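Local coordinates for PixA inclusion body protein (Burkholderia cenocepacia, PDB 4LZK) that is of unknown function but belongs to the PixA family of inclusion body proteins, at residues S88-D91 against N92-D95. Residues are numbered along the deposited sequence; the frame is centred on the assembly and turned at random.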
loop_
_atom_site.group_PDB
_atom_site.type_symbol
_atom_site.label_atom_id
_atom_site.label_comp_id
_atom_site.label_asym_id
_atom_site.label_seq_id
_atom_site.Cartn_x
_atom_site.Cartn_y
_atom_site.Cartn_z
ATOM N N SER C 88 -22.411 -1.921 4.872
ATOM C CA SER C 88 -21.603 -1.597 6.038
ATOM C C SER C 88 -20.586 -2.689 6.272
ATOM O O SER C 88 -20.553 -3.734 5.531
ATOM C CB SER C 88 -22.589 -1.409 7.215
ATOM O OG SER C 88 -22.964 -2.721 7.635
ATOM N N LEU C 89 -19.800 -2.519 7.315
ATOM C CA LEU C 89 -18.822 -3.499 7.733
ATOM C C LEU C 89 -19.487 -4.775 8.242
ATOM O O LEU C 89 -18.859 -5.844 8.228
ATOM C CB LEU C 89 -17.847 -2.945 8.779
ATOM C CG LEU C 89 -16.721 -2.059 8.208
ATOM C CD1 LEU C 89 -16.096 -1.178 9.297
ATOM C CD2 LEU C 89 -15.680 -3.027 7.551
ATOM N N ALA C 90 -20.740 -4.671 8.674
ATOM C CA ALA C 90 -21.492 -5.887 8.962
ATOM C C ALA C 90 -22.506 -6.172 7.907
ATOM O O ALA C 90 -23.579 -6.705 8.175
ATOM C CB ALA C 90 -22.093 -5.870 10.346
ATOM N N ASP C 91 -22.167 -5.800 6.675
ATOM C CA ASP C 91 -22.957 -6.126 5.489
ATOM C C ASP C 91 -24.409 -5.722 5.567
ATOM O O ASP C 91 -25.302 -6.459 5.086
ATOM C CB ASP C 91 -22.833 -7.619 5.137
ATOM C CG ASP C 91 -23.152 -7.875 3.681
ATOM O OD1 ASP C 91 -23.063 -6.903 2.884
ATOM O OD2 ASP C 91 -23.479 -9.009 3.310
ATOM N N ASN C 92 -24.662 -4.547 6.168
ATOM C CA ASN C 92 -26.046 -4.020 6.331
ATOM C C ASN C 92 -26.960 -4.955 7.129
ATOM O O ASN C 92 -28.199 -4.904 6.976
ATOM C CB ASN C 92 -26.679 -3.689 4.990
ATOM C CG ASN C 92 -26.134 -2.400 4.398
ATOM O OD1 ASN C 92 -25.300 -1.739 4.976
ATOM N ND2 ASN C 92 -26.584 -2.067 3.198
ATOM N N SER C 93 -26.369 -5.751 7.989
ATOM C CA SER C 93 -27.145 -6.679 8.869
ATOM C C SER C 93 -27.700 -5.946 10.140
ATOM O O SER C 93 -28.600 -6.411 10.753
ATOM C CB SER C 93 -26.291 -7.868 9.279
ATOM O OG SER C 93 -25.237 -7.489 10.106
ATOM N N GLY C 94 -27.094 -4.843 10.511
ATOM C CA GLY C 94 -27.458 -4.041 11.689
ATOM C C GLY C 94 -27.711 -2.615 11.255
ATOM O O GLY C 94 -28.790 -2.333 10.677
ATOM N N ASP C 95 -26.734 -1.735 11.430
ATOM C CA ASP C 95 -26.801 -0.443 10.717
ATOM C C ASP C 95 -26.809 -0.815 9.225
ATOM O O ASP C 95 -26.287 -1.868 8.845
ATOM C CB ASP C 95 -25.574 0.451 10.927
ATOM C CG ASP C 95 -25.200 0.718 12.407
ATOM O OD1 ASP C 95 -26.110 0.842 13.254
ATOM O OD2 ASP C 95 -23.944 0.885 12.683
#
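Two flat groups meet a partner within the loop: the N92 carboxamide meets S88 and the A90 carbonyl meets S93. The backbone N of S88 stands off one face of the N92 amide, well out of its plane. S88 N reaches N92 OD1 at 2.9 Å in a weak, bent bond. The S88 CB lies beside the same oxygen, nearer the amide plane. N92 CG points away from its own carbonyl carbon (chi1 -76°), and this brings OD1 back over the start of the loop. OD1 also accepts from A97 N, its stronger partner.

S93 OG reaches A90 O at 2.7 Å, in the carbonyl plane. S93 N reaches A90 O at 3.0 Å from above that plane. The S93 OG sits between its own N and carbonyl carbon (chi1 67°), within 3.5 Å of A90 CB.

S88 OG takes a fairly straight bond from N92 N (2.9 Å, 158°) and a weak one from A90 N. Two beta turns follow each other: type I from S88 to D91, then type I' from A90 to S93. D91 and N92 hold the left-handed backbone of the second turn. The loop joins strands 81-88 and 96-105. T28 and K32 hold the carboxylate of D95. D91 OD1 bonds T87 and lies close to D91 OD1 of the second subunit, so a raised pKa is possible there.

S88 thus accepts from loop N-H groups, N92 OD1 from S88 N and A97 N in the flanking strands, and S93 donates to a carbonyl. The chemistry implies a loop set partly by its own polar groups, with further bonds to neighbours, at a subunit interface.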